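Local coordinates for mutT/nudix family protein (PDB 3I9X) that probably acts as a hydrolase of the Nudix family, this chain being the Nudix-domain part of a longer protein, at residues D31-T36 with L46-I51; L50-L55 with G67-P72; E92-T97 with E130-R135; G105-P110 with S120-A125. All coordinates share one frame; numbering follows the deposited sequence.

Contact 1: residues D31-T36 with L46-I51; sequences DMILTT and LHILLI
Thr36 and His47 form an antiparallel hydrogen-bonded pair near the closed end of a beta hairpin, strands 27-40 and 43-52 of the central mixed sheet of the Nudix fold. This is the tight part of the contact. His47 N reaches Thr36 O at 2.8 Å, almost straight at 174°, and Thr36 N answers to His47 O. Next to it lies the non-hydrogen-bonded pair of Thr35 and Ile48, and the ladder goes on with Leu49 N bonded to Leu34 O.

Towards Asp31 and Ile51 the strands, 139° apart in direction, splay. Here one water takes over from direct bonding: it accepts from Leu34 N at 2.8 Å and donates to both Met32 O and Leu49 O, which bridges the widening gap. The face carrying Ile33, Thr35 and Ile48 is turned to helix 161-177, whose Leu165 touches both isoleucines. CG1 of Ile48 stands anti to its backbone N (chi1 -179°), and the extended chain carries CD1 obliquely onto Ile33 CD1, 3.8 Å away. Thr35 OG1 is held by Ala125 O of the neighbouring strand, while its side chain also meets the CD1 methyl of Leu46, a residue partly open to solvent.

On the other face, Leu34 lies against Leu90 of helix 82-94. The imidazole of His47 turns back to its own strand, ND1 bonded to Thr45 O, and leaves its CB to meet the Thr36 methyl CG2 at 4.0 Å.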
loop_
_atom_site.group_PDB
_atom_site.type_symbol
_atom_site.label_atom_id
_atom_site.label_comp_id
_atom_site.label_asym_id
_atom_site.label_seq_id
_atom_site.Cartn_x
_atom_site.Cartn_y
_atom_site.Cartn_z
ATOM N N ASP A 31 -0.702 6.509 -8.105
ATOM C CA ASP A 31 -1.859 7.324 -8.535
ATOM C C ASP A 31 -2.233 8.357 -7.477
ATOM O O ASP A 31 -2.226 8.064 -6.274
ATOM C CB ASP A 31 -3.033 6.391 -8.856
ATOM C CG ASP A 31 -2.750 5.524 -10.076
ATOM O OD1 ASP A 31 -2.379 6.120 -11.117
ATOM O OD2 ASP A 31 -2.846 4.270 -9.992
ATOM N N MET A 32 -2.579 9.555 -7.951
ATOM C CA MET A 32 -2.723 10.744 -7.121
ATOM C C MET A 32 -4.116 11.362 -7.174
ATOM O O MET A 32 -4.562 11.835 -8.219
ATOM C CB MET A 32 -1.737 11.812 -7.573
ATOM C CG MET A 32 -0.253 11.287 -7.720
ATOM S SD MET A 32 0.992 12.642 -7.900
ATOM C CE MET A 32 -0.069 13.875 -7.027
ATOM N N ILE A 33 -4.794 11.369 -6.044
ATOM C CA ILE A 33 -6.003 12.165 -5.873
ATOM C C ILE A 33 -5.536 13.578 -5.528
ATOM O O ILE A 33 -5.077 13.855 -4.406
ATOM C CB ILE A 33 -6.853 11.590 -4.801
ATOM C CG1 ILE A 33 -7.333 10.207 -5.237
ATOM C CG2 ILE A 33 -8.026 12.445 -4.478
ATOM C CD1 ILE A 33 -8.354 10.295 -6.247
ATOM N N LEU A 34 -5.659 14.462 -6.501
ATOM C CA LEU A 34 -5.162 15.824 -6.392
ATOM C C LEU A 34 -6.278 16.810 -6.161
ATOM O O LEU A 34 -7.021 17.142 -7.100
ATOM C CB LEU A 34 -4.448 16.186 -7.688
ATOM C CG LEU A 34 -3.334 17.193 -7.708
ATOM C CD1 LEU A 34 -2.539 17.027 -6.423
ATOM C CD2 LEU A 34 -2.423 16.950 -8.960
ATOM N N THR A 35 -6.391 17.296 -4.933
ATOM C CA THR A 35 -7.550 18.109 -4.541
ATOM C C THR A 35 -7.230 19.522 -4.104
ATOM O O THR A 35 -6.084 19.844 -3.757
ATOM C CB THR A 35 -8.342 17.439 -3.438
ATOM O OG1 THR A 35 -7.655 17.539 -2.197
ATOM C CG2 THR A 35 -8.602 15.961 -3.756
ATOM N N THR A 36 -8.253 20.368 -4.156
ATOM C CA THR A 36 -8.209 21.727 -3.613
ATOM C C THR A 36 -9.580 22.083 -3.069
ATOM O O THR A 36 -10.532 21.313 -3.191
ATOM C CB THR A 36 -7.752 22.769 -4.619
ATOM O OG1 THR A 36 -7.515 24.012 -3.944
ATOM C CG2 THR A 36 -8.770 22.986 -5.706
ATOM N N LEU A 46 -14.733 20.930 -2.125
ATOM C CA LEU A 46 -13.604 20.071 -2.463
ATOM C C LEU A 46 -13.668 19.817 -3.948
ATOM O O LEU A 46 -14.705 19.407 -4.441
ATOM C CB LEU A 46 -13.714 18.744 -1.712
ATOM C CG LEU A 46 -12.444 17.870 -1.780
ATOM C CD1 LEU A 46 -11.361 18.485 -0.876
ATOM C CD2 LEU A 46 -12.726 16.418 -1.369
ATOM N N HIS A 47 -12.587 20.133 -4.652
ATOM C CA HIS A 47 -12.449 19.838 -6.085
ATOM C C HIS A 47 -11.308 18.867 -6.349
ATOM O O HIS A 47 -10.307 18.852 -5.607
ATOM C CB HIS A 47 -12.149 21.119 -6.870
ATOM C CG HIS A 47 -13.319 22.034 -7.036
ATOM N ND1 HIS A 47 -14.038 22.528 -5.966
ATOM C CD2 HIS A 47 -13.905 22.539 -8.154
ATOM C CE1 HIS A 47 -15.008 23.306 -6.421
ATOM N NE2 HIS A 47 -14.946 23.337 -7.744
ATOM N N ILE A 48 -11.409 18.126 -7.464
ATOM C CA ILE A 48 -10.382 17.192 -7.894
ATOM C C ILE A 48 -9.929 17.431 -9.341
ATOM O O ILE A 48 -10.760 17.730 -10.217
ATOM C CB ILE A 48 -10.855 15.744 -7.666
ATOM C CG1 ILE A 48 -9.791 14.770 -8.090
ATOM C CG2 ILE A 48 -12.203 15.437 -8.407
ATOM C CD1 ILE A 48 -10.042 13.333 -7.679
ATOM N N LEU A 49 -8.609 17.340 -9.581
ATOM C CA LEU A 49 -8.057 17.367 -10.931
ATOM C C LEU A 49 -8.082 15.984 -11.602
ATOM O O LEU A 49 -7.526 14.997 -11.102
ATOM C CB LEU A 49 -6.621 17.866 -10.963
ATOM C CG LEU A 49 -6.154 18.315 -12.347
ATOM C CD1 LEU A 49 -6.697 19.716 -12.727
ATOM C CD2 LEU A 49 -4.587 18.339 -12.485
ATOM N N LEU A 50 -8.674 15.925 -12.785
ATOM C CA LEU A 50 -8.741 14.675 -13.531
ATOM C C LEU A 50 -8.387 14.905 -14.978
ATOM O O LEU A 50 -8.526 16.016 -15.482
ATOM C CB LEU A 50 -10.114 14.075 -13.429
ATOM C CG LEU A 50 -10.631 13.674 -12.072
ATOM C CD1 LEU A 50 -12.181 13.310 -12.199
ATOM C CD2 LEU A 50 -9.829 12.538 -11.492
ATOM N N ILE A 51 -7.923 13.828 -15.615
ATOM C CA ILE A 51 -7.365 13.875 -16.938
ATOM C C ILE A 51 -8.089 12.839 -17.837
ATOM O O ILE A 51 -8.125 11.620 -17.569
ATOM C CB ILE A 51 -5.865 13.581 -16.897
ATOM C CG1 ILE A 51 -5.135 14.558 -15.932
ATOM C CG2 ILE A 51 -5.256 13.631 -18.312
ATOM C CD1 ILE A 51 -3.629 14.331 -15.874
HETATM O O HOH W 1 -6.900 13.548 -8.790
#

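Contact 2: residues L50-L55 with G67-P72; sequences LIKRSL and GKWAVP
The indole of Trp69 takes the side chain of Lys52 over one face, CB standing 3.7 Å from the centroid of the six-membered ring and only 5° off its normal, a CH-pi contact. At the ring edge, near its plane, the backbone of Leu50 passes, with its O 3.4 Å from Trp69 CZ3. Phe147 meets the indole edge-to-face. The Lys52 chain sets out extended (chi1 -174°), and a bend further out at chi3 keeps it beside the indole, where CE approaches CZ2 as well as Gly67 O.

Behind these side chains runs a short antiparallel ladder between strands 43-52 and 69-75 of the Nudix sheet. Ile51 and Ala70 are its hydrogen-bonded pair, with Ile51 N 2.8 Å from Ala70 O and in that carbonyl's plane; the return bond from Ala70 N comes from above the plane of Ile51 O. Beyond the strand ends, Arg53 N bonds to Lys68 O at 174°. Gly67, which has positive phi, points its N to Arg53 O and more weakly to Ser54 O.

Apolar contacts carry on at the other end. Leu50 CD2 lies 3.6 Å from Val71 CG1, and Ile51 CD1 touches Pro72 CG. The guanidinium of Arg53 is engaged by the loop, NE donating to Met64 O.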
loop_
_atom_site.group_PDB
_atom_site.type_symbol
_atom_site.label_atom_id
_atom_site.label_comp_id
_atom_site.label_asym_id
_atom_site.label_seq_id
_atom_site.Cartn_x
_atom_site.Cartn_y
_atom_site.Cartn_z
ATOM N N LEU A 50 -8.674 15.925 -12.785
ATOM C CA LEU A 50 -8.741 14.675 -13.531
ATOM C C LEU A 50 -8.387 14.905 -14.978
ATOM O O LEU A 50 -8.526 16.016 -15.482
ATOM C CB LEU A 50 -10.114 14.075 -13.429
ATOM C CG LEU A 50 -10.631 13.674 -12.072
ATOM C CD1 LEU A 50 -12.181 13.310 -12.199
ATOM C CD2 LEU A 50 -9.829 12.538 -11.492
ATOM N N ILE A 51 -7.923 13.828 -15.615
ATOM C CA ILE A 51 -7.365 13.875 -16.938
ATOM C C ILE A 51 -8.089 12.839 -17.837
ATOM O O ILE A 51 -8.125 11.620 -17.569
ATOM C CB ILE A 51 -5.865 13.581 -16.897
ATOM C CG1 ILE A 51 -5.135 14.558 -15.932
ATOM C CG2 ILE A 51 -5.256 13.631 -18.312
ATOM C CD1 ILE A 51 -3.629 14.331 -15.874
ATOM N N LYS A 52 -8.682 13.324 -18.917
ATOM C CA LYS A 52 -9.456 12.401 -19.789
ATOM C C LYS A 52 -8.478 11.599 -20.619
ATOM O O LYS A 52 -7.584 12.163 -21.229
ATOM C CB LYS A 52 -10.380 13.192 -20.668
ATOM C CG LYS A 52 -11.368 12.396 -21.527
ATOM C CD LYS A 52 -12.054 13.362 -22.482
ATOM C CE LYS A 52 -13.564 13.348 -22.337
ATOM N NZ LYS A 52 -14.150 14.556 -22.987
ATOM N N ARG A 53 -8.616 10.281 -20.609
ATOM C CA ARG A 53 -7.788 9.446 -21.489
ATOM C C ARG A 53 -8.116 9.700 -22.965
ATOM O O ARG A 53 -9.276 9.823 -23.339
ATOM C CB ARG A 53 -7.960 7.978 -21.175
ATOM C CG ARG A 53 -7.346 7.585 -19.799
ATOM C CD ARG A 53 -7.520 6.116 -19.540
ATOM N NE ARG A 53 -6.869 5.286 -20.561
ATOM C CZ ARG A 53 -5.564 5.030 -20.627
ATOM N NH1 ARG A 53 -4.715 5.507 -19.723
ATOM N NH2 ARG A 53 -5.101 4.281 -21.604
ATOM N N SER A 54 -7.072 9.822 -23.758
ATOM C CA SER A 54 -7.185 9.901 -25.206
ATOM C C SER A 54 -8.096 8.807 -25.789
ATOM O O SER A 54 -8.151 7.685 -25.282
ATOM C CB SER A 54 -5.780 9.814 -25.852
ATOM O OG SER A 54 -5.868 9.884 -27.275
ATOM N N LEU A 55 -8.812 9.143 -26.856
ATOM C CA LEU A 55 -9.545 8.118 -27.664
ATOM C C LEU A 55 -8.633 7.067 -28.295
ATOM O O LEU A 55 -9.013 5.900 -28.433
ATOM C CB LEU A 55 -10.427 8.786 -28.745
ATOM C CG LEU A 55 -11.567 9.696 -28.213
ATOM C CD1 LEU A 55 -12.251 10.461 -29.352
ATOM C CD2 LEU A 55 -12.570 8.919 -27.395
ATOM N N GLY A 67 -11.220 7.879 -23.718
ATOM C CA GLY A 67 -12.250 8.833 -23.385
ATOM C C GLY A 67 -12.726 8.881 -21.933
ATOM O O GLY A 67 -13.624 9.670 -21.635
ATOM N N LYS A 68 -12.153 8.062 -21.037
ATOM C CA LYS A 68 -12.592 8.024 -19.634
ATOM C C LYS A 68 -11.659 8.876 -18.778
ATOM O O LYS A 68 -10.480 9.008 -19.076
ATOM C CB LYS A 68 -12.634 6.595 -19.102
ATOM C CG LYS A 68 -13.718 5.724 -19.782
ATOM C CD LYS A 68 -13.645 4.293 -19.256
ATOM C CE LYS A 68 -14.766 3.388 -19.753
ATOM N NZ LYS A 68 -14.774 2.069 -19.006
ATOM N N TRP A 69 -12.220 9.495 -17.750
ATOM C CA TRP A 69 -11.442 10.353 -16.835
ATOM C C TRP A 69 -10.618 9.527 -15.844
ATOM O O TRP A 69 -11.090 8.540 -15.288
ATOM C CB TRP A 69 -12.410 11.294 -16.102
ATOM C CG TRP A 69 -13.051 12.288 -16.999
ATOM C CD1 TRP A 69 -14.268 12.169 -17.641
ATOM C CD2 TRP A 69 -12.529 13.567 -17.373
ATOM N NE1 TRP A 69 -14.517 13.298 -18.388
ATOM C CE2 TRP A 69 -13.468 14.160 -18.266
ATOM C CE3 TRP A 69 -11.348 14.256 -17.077
ATOM C CZ2 TRP A 69 -13.265 15.405 -18.851
ATOM C CZ3 TRP A 69 -11.148 15.514 -17.654
ATOM C CH2 TRP A 69 -12.122 16.078 -18.520
ATOM N N ALA A 70 -9.378 9.930 -15.625
ATOM C CA ALA A 70 -8.479 9.231 -14.730
ATOM C C ALA A 70 -7.787 10.248 -13.819
ATOM O O ALA A 70 -7.555 11.390 -14.236
ATOM C CB ALA A 70 -7.399 8.482 -15.523
ATOM N N VAL A 71 -7.412 9.803 -12.618
ATOM C CA VAL A 71 -6.544 10.623 -11.779
ATOM C C VAL A 71 -5.178 10.718 -12.425
ATOM O O VAL A 71 -4.760 9.821 -13.127
ATOM C CB VAL A 71 -6.449 10.113 -10.318
ATOM C CG1 VAL A 71 -7.831 10.094 -9.742
ATOM C CG2 VAL A 71 -5.733 8.721 -10.211
ATOM N N PRO A 72 -4.477 11.804 -12.190
ATOM C CA PRO A 72 -3.064 11.800 -12.543
ATOM C C PRO A 72 -2.275 10.663 -11.871
ATOM O O PRO A 72 -2.611 10.230 -10.756
ATOM C CB PRO A 72 -2.575 13.121 -11.990
ATOM C CG PRO A 72 -3.875 13.949 -11.802
ATOM C CD PRO A 72 -4.865 12.990 -11.439
#

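Contact 3: residues E92-T97 with E130-R135; sequences EETSLT and EALEKR
Glu93 and Arg135 supply the charged part of this contact: a salt bridge in which Arg135 NH2 lies 2.6 Å from Glu93 OE2. As a hydrogen bond it is weak, bent to 116° at the hydrogen, although the oxygen sits at the guanidinium edge, near its plane. The carboxylate and guanidinium planes are 31° apart. Bends at chi2 and chi3 fold the arginine chain over the backbone of Glu93, so that CD comes within 3.2 Å of Glu93 O. NH1 makes a second salt bridge, to Asp140, so two acids share the one guanidinium.

Apolar packing is sparse and reaches the interior only at Leu132. Leu96 CD1 meets Ala131 CB at 3.8 Å, and Thr94 CG2 faces Leu132 CD2 at 4.3 Å, a looser touch.

A polar link within residues 92-97 shapes the chain where it leaves the helix. Thr94 OG1 accepts from Leu96 N at 3.1 Å, an ST turn, and is also bonded to Leu90 O; Ser95 between them has positive phi. The turn brings Leu96 round to Ala131.

The contact thus joins the C-terminal end of helix 82-94 to helix 129-137 at the protein surface, with Thr94 and Leu132 both resting on Leu34 of strand 27-40 and Leu132 reaching Leu146 of strand 144-148.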
loop_
_atom_site.group_PDB
_atom_site.type_symbol
_atom_site.label_atom_id
_atom_site.label_comp_id
_atom_site.label_asym_id
_atom_site.label_seq_id
_atom_site.Cartn_x
_atom_site.Cartn_y
_atom_site.Cartn_z
ATOM N N GLU A 92 5.568 17.220 -12.605
ATOM C CA GLU A 92 5.372 17.200 -14.065
ATOM C C GLU A 92 4.009 17.741 -14.468
ATOM O O GLU A 92 3.848 18.304 -15.547
ATOM C CB GLU A 92 5.501 15.788 -14.643
ATOM C CG GLU A 92 6.888 15.162 -14.497
ATOM C CD GLU A 92 7.108 13.979 -15.438
ATOM O OE1 GLU A 92 8.259 13.488 -15.499
ATOM O OE2 GLU A 92 6.143 13.548 -16.120
ATOM N N GLU A 93 3.028 17.557 -13.596
ATOM C CA GLU A 93 1.661 17.900 -13.917
ATOM C C GLU A 93 1.281 19.269 -13.378
ATOM O O GLU A 93 0.321 19.840 -13.856
ATOM C CB GLU A 93 0.692 16.837 -13.364
ATOM C CG GLU A 93 -0.423 16.457 -14.326
ATOM C CD GLU A 93 -0.064 15.291 -15.263
ATOM O OE1 GLU A 93 0.440 14.250 -14.778
ATOM O OE2 GLU A 93 -0.323 15.397 -16.487
ATOM N N THR A 94 2.010 19.791 -12.388
ATOM C CA THR A 94 1.627 21.060 -11.740
ATOM C C THR A 94 2.742 21.995 -11.257
ATOM O O THR A 94 2.426 23.068 -10.740
ATOM C CB THR A 94 0.741 20.793 -10.491
ATOM O OG1 THR A 94 1.567 20.599 -9.336
ATOM C CG2 THR A 94 -0.145 19.593 -10.713
ATOM N N SER A 95 4.010 21.585 -11.381
ATOM C CA SER A 95 5.176 22.333 -10.850
ATOM C C SER A 95 5.181 22.547 -9.336
ATOM O O SER A 95 5.994 23.306 -8.833
ATOM C CB SER A 95 5.346 23.698 -11.558
ATOM O OG SER A 95 5.596 23.525 -12.946
ATOM N N LEU A 96 4.297 21.882 -8.593
ATOM C CA LEU A 96 4.364 21.952 -7.131
ATOM C C LEU A 96 5.446 20.998 -6.613
ATOM O O LEU A 96 5.649 19.928 -7.171
ATOM C CB LEU A 96 3.001 21.636 -6.500
ATOM C CG LEU A 96 1.948 22.734 -6.697
ATOM C CD1 LEU A 96 0.553 22.158 -6.525
ATOM C CD2 LEU A 96 2.206 23.914 -5.750
ATOM N N THR A 97 6.085 21.388 -5.511
ATOM C CA THR A 97 7.367 20.836 -5.095
ATOM C C THR A 97 7.504 20.551 -3.589
ATOM O O THR A 97 8.246 19.661 -3.170
ATOM C CB THR A 97 8.500 21.805 -5.549
ATOM O OG1 THR A 97 9.550 21.044 -6.166
ATOM C CG2 THR A 97 9.052 22.664 -4.385
ATOM N N GLU A 130 -4.788 27.437 -7.321
ATOM C CA GLU A 130 -4.281 28.138 -8.496
ATOM C C GLU A 130 -3.486 27.257 -9.472
ATOM O O GLU A 130 -3.679 27.343 -10.660
ATOM C CB GLU A 130 -3.467 29.390 -8.084
ATOM C CG GLU A 130 -4.334 30.559 -7.478
ATOM C CD GLU A 130 -4.619 30.427 -5.962
ATOM O OE1 GLU A 130 -3.956 29.582 -5.276
ATOM O OE2 GLU A 130 -5.520 31.188 -5.465
ATOM N N ALA A 131 -2.595 26.406 -8.975
ATOM C CA ALA A 131 -1.884 25.464 -9.842
ATOM C C ALA A 131 -2.821 24.489 -10.576
ATOM O O ALA A 131 -2.583 24.146 -11.730
ATOM C CB ALA A 131 -0.904 24.678 -9.030
ATOM N N LEU A 132 -3.869 24.032 -9.909
ATOM C CA LEU A 132 -4.830 23.121 -10.553
ATOM C C LEU A 132 -5.656 23.847 -11.612
ATOM O O LEU A 132 -5.860 23.318 -12.687
ATOM C CB LEU A 132 -5.739 22.451 -9.517
ATOM C CG LEU A 132 -5.016 21.735 -8.390
ATOM C CD1 LEU A 132 -5.978 20.799 -7.599
ATOM C CD2 LEU A 132 -3.783 21.006 -8.945
ATOM N N GLU A 133 -6.109 25.065 -11.308
ATOM C CA GLU A 133 -6.804 25.917 -12.306
ATOM C C GLU A 133 -5.923 26.178 -13.521
ATOM O O GLU A 133 -6.394 26.076 -14.640
ATOM C CB GLU A 133 -7.286 27.239 -11.678
ATOM C CG GLU A 133 -8.452 27.084 -10.690
ATOM C CD GLU A 133 -8.683 28.305 -9.775
ATOM O OE1 GLU A 133 -7.760 29.139 -9.584
ATOM O OE2 GLU A 133 -9.807 28.408 -9.210
ATOM N N LYS A 134 -4.641 26.460 -13.315
ATOM C CA LYS A 134 -3.707 26.648 -14.451
ATOM C C LYS A 134 -3.735 25.483 -15.440
ATOM O O LYS A 134 -3.882 25.690 -16.659
ATOM C CB LYS A 134 -2.265 26.863 -13.978
ATOM C CG LYS A 134 -1.876 28.317 -13.676
ATOM C CD LYS A 134 -0.327 28.519 -13.625
ATOM C CE LYS A 134 0.362 28.295 -15.013
ATOM N NZ LYS A 134 1.868 28.432 -14.985
ATOM N N ARG A 135 -3.592 24.257 -14.929
ATOM C CA ARG A 135 -3.554 23.075 -15.811
ATOM C C ARG A 135 -4.894 22.800 -16.474
ATOM O O ARG A 135 -4.934 22.409 -17.632
ATOM C CB ARG A 135 -3.071 21.822 -15.061
ATOM C CG ARG A 135 -1.569 21.657 -15.102
ATOM C CD ARG A 135 -1.066 21.085 -16.460
ATOM N NE ARG A 135 -1.144 19.623 -16.548
ATOM C CZ ARG A 135 -1.038 18.917 -17.680
ATOM N NH1 ARG A 135 -0.864 19.520 -18.861
ATOM N NH2 ARG A 135 -1.136 17.589 -17.638
#

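Contact 4: residues G105-P110 with S120-A125; sequences GVFDKP and SRAFYA
Ser120, Phe107 and Gly105 bury most of the surface in this beta hairpin, formed by strands 102-107 and 118-126 at a margin of the Nudix sheet. Ser120 and Phe107 make an antiparallel hydrogen-bonded pair: Phe107 N lies 2.8 Å from Ser120 O, in the carbonyl plane, and Ser120 N returns a bond to Phe107 O at 170°. Their CB atoms face each other at 4.1 Å on the same side of the sheet. From there the serine hydroxyl, swung to the side opposite its amide nitrogen (chi1 161°), makes a hydrogen bond to Asp31 OD2 on strand 27-40, adding to the backbone bonds that join the two strands.

The Phe107 ring runs along this face towards Ala122, whose methyl CB lies obliquely to it, 3.7 Å from CE2. Ser120 O is near the ring plane, at its edge. Met164 of helix 161-177 also packs against the phenyl group.

The opposite face belongs to Val106 and Arg121, which cross at about a right angle, Val106 CG2 lying 3.9 Å from NH1. Val106 of the second subunit packs on both residues, placing this face in the dimer contact.

Gly105 pairs with Ala122, but unevenly: its N bonds only weakly to Ala122 O, at 3.5 Å. Its carbonyl oxygen is gripped twice. Ala122 N approaches from one side of the carbonyl plane; from the other comes Arg121, where a bend at chi2 curls the chain back, and NH1 donates to Gly105 O at 3.0 Å with the oxygen 3° out of the guanidinium plane.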
loop_
_atom_site.group_PDB
_atom_site.type_symbol
_atom_site.label_atom_id
_atom_site.label_comp_id
_atom_site.label_asym_id
_atom_site.label_seq_id
_atom_site.Cartn_x
_atom_site.Cartn_y
_atom_site.Cartn_z
ATOM N N GLY A 105 -4.241 4.245 0.085
ATOM C CA GLY A 105 -4.364 2.790 -0.042
ATOM C C GLY A 105 -3.509 2.123 -1.090
ATOM O O GLY A 105 -2.566 2.713 -1.654
ATOM N N VAL A 106 -3.820 0.854 -1.278
ATOM C CA VAL A 106 -3.313 0.057 -2.379
ATOM C C VAL A 106 -4.570 -0.435 -3.116
ATOM O O VAL A 106 -5.555 -0.775 -2.493
ATOM C CB VAL A 106 -2.417 -1.069 -1.857
ATOM C CG1 VAL A 106 -1.861 -1.850 -2.958
ATOM C CG2 VAL A 106 -1.250 -0.453 -1.055
ATOM N N PHE A 107 -4.548 -0.384 -4.430
ATOM C CA PHE A 107 -5.631 -0.885 -5.244
ATOM C C PHE A 107 -5.016 -1.998 -6.032
ATOM O O PHE A 107 -4.159 -1.758 -6.849
ATOM C CB PHE A 107 -6.229 0.237 -6.085
ATOM C CG PHE A 107 -6.963 1.199 -5.253
ATOM C CD1 PHE A 107 -8.330 1.050 -5.046
ATOM C CD2 PHE A 107 -6.268 2.143 -4.540
ATOM C CE1 PHE A 107 -8.999 1.919 -4.179
ATOM C CE2 PHE A 107 -6.915 3.006 -3.673
ATOM C CZ PHE A 107 -8.277 2.900 -3.505
ATOM N N ASP A 108 -5.373 -3.214 -5.652
ATOM C CA ASP A 108 -4.754 -4.417 -6.177
ATOM C C ASP A 108 -5.789 -5.477 -6.610
ATOM O O ASP A 108 -5.413 -6.548 -7.018
ATOM C CB ASP A 108 -3.772 -4.989 -5.144
ATOM C CG ASP A 108 -4.440 -5.361 -3.830
ATOM O OD1 ASP A 108 -5.633 -5.106 -3.670
ATOM O OD2 ASP A 108 -3.752 -5.876 -2.921
ATOM N N LYS A 109 -7.075 -5.146 -6.544
ATOM C CA LYS A 109 -8.155 -6.060 -6.878
ATOM C C LYS A 109 -7.959 -6.679 -8.261
ATOM O O LYS A 109 -7.705 -5.968 -9.245
ATOM C CB LYS A 109 -9.511 -5.355 -6.793
ATOM N N PRO A 110 -8.036 -8.019 -8.346
ATOM C CA PRO A 110 -7.748 -8.629 -9.649
ATOM C C PRO A 110 -8.740 -8.134 -10.703
ATOM O O PRO A 110 -9.920 -7.984 -10.432
ATOM C CB PRO A 110 -7.861 -10.141 -9.394
ATOM C CG PRO A 110 -8.377 -10.304 -7.999
ATOM C CD PRO A 110 -8.624 -8.966 -7.377
ATOM N N SER A 120 -1.715 -0.564 -7.820
ATOM C CA SER A 120 -1.657 0.876 -7.628
ATOM C C SER A 120 -1.473 1.281 -6.174
ATOM O O SER A 120 -2.253 0.903 -5.338
ATOM C CB SER A 120 -2.940 1.531 -8.134
ATOM O OG SER A 120 -3.065 2.810 -7.556
ATOM N N ARG A 121 -0.473 2.108 -5.914
ATOM C CA ARG A 121 -0.280 2.779 -4.653
ATOM C C ARG A 121 -0.898 4.183 -4.761
ATOM O O ARG A 121 -0.502 5.018 -5.577
ATOM C CB ARG A 121 1.221 2.810 -4.340
ATOM C CG ARG A 121 1.688 3.472 -3.000
ATOM C CD ARG A 121 0.810 3.212 -1.910
ATOM N NE ARG A 121 1.424 3.414 -0.610
ATOM C CZ ARG A 121 0.766 3.307 0.546
ATOM N NH1 ARG A 121 -0.530 3.022 0.565
ATOM N NH2 ARG A 121 1.419 3.468 1.702
ATOM N N ALA A 122 -1.910 4.441 -3.959
ATOM C CA ALA A 122 -2.668 5.665 -4.111
ATOM C C ALA A 122 -2.369 6.687 -3.012
ATOM O O ALA A 122 -2.213 6.334 -1.837
ATOM C CB ALA A 122 -4.102 5.340 -4.171
ATOM N N PHE A 123 -2.236 7.933 -3.410
ATOM C CA PHE A 123 -1.943 9.020 -2.507
ATOM C C PHE A 123 -2.981 10.114 -2.735
ATOM O O PHE A 123 -3.504 10.233 -3.868
ATOM C CB PHE A 123 -0.579 9.628 -2.835
ATOM C CG PHE A 123 0.610 8.680 -2.673
ATOM C CD1 PHE A 123 1.380 8.681 -1.494
ATOM C CD2 PHE A 123 1.025 7.884 -3.731
ATOM C CE1 PHE A 123 2.485 7.848 -1.342
ATOM C CE2 PHE A 123 2.141 7.045 -3.605
ATOM C CZ PHE A 123 2.865 7.017 -2.401
ATOM N N TYR A 124 -3.261 10.925 -1.715
ATOM C CA TYR A 124 -3.897 12.222 -1.966
ATOM C C TYR A 124 -3.045 13.410 -1.565
ATOM O O TYR A 124 -2.153 13.292 -0.757
ATOM C CB TYR A 124 -5.238 12.337 -1.278
ATOM C CG TYR A 124 -5.283 12.490 0.243
ATOM C CD1 TYR A 124 -5.124 13.721 0.852
ATOM C CD2 TYR A 124 -5.609 11.411 1.037
ATOM C CE1 TYR A 124 -5.262 13.858 2.240
ATOM C CE2 TYR A 124 -5.731 11.524 2.419
ATOM C CZ TYR A 124 -5.562 12.747 3.016
ATOM O OH TYR A 124 -5.682 12.826 4.394
ATOM N N ALA A 125 -3.355 14.556 -2.136
ATOM C CA ALA A 125 -2.739 15.819 -1.753
ATOM C C ALA A 125 -3.807 16.907 -1.788
ATOM O O ALA A 125 -4.753 16.842 -2.598
ATOM C CB ALA A 125 -1.606 16.168 -2.706
#

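In the fold
From the N terminus, contact 1 closes the first hairpin, strands 27-40 and 43-52. Contact 2 begins on the last residues of contact 1, Leu50 and Ile51, and closes a loop without helix or strand, bringing in strand 69-75; Met32 N and Pro72 O then probably bond between the two contacts. Helix 82-94 follows, and contact 3 closes a longer loop from its end to helix 129-137. Contact 4, the hairpin of strands 102-107 and 118-126, is nested inside that loop, its centre about 22 Å from that of contact 3. Strand 27-40 ties all four together: it neighbours strand 69-75 and runs parallel to strand 118-126, while helix 82-94 packs against it.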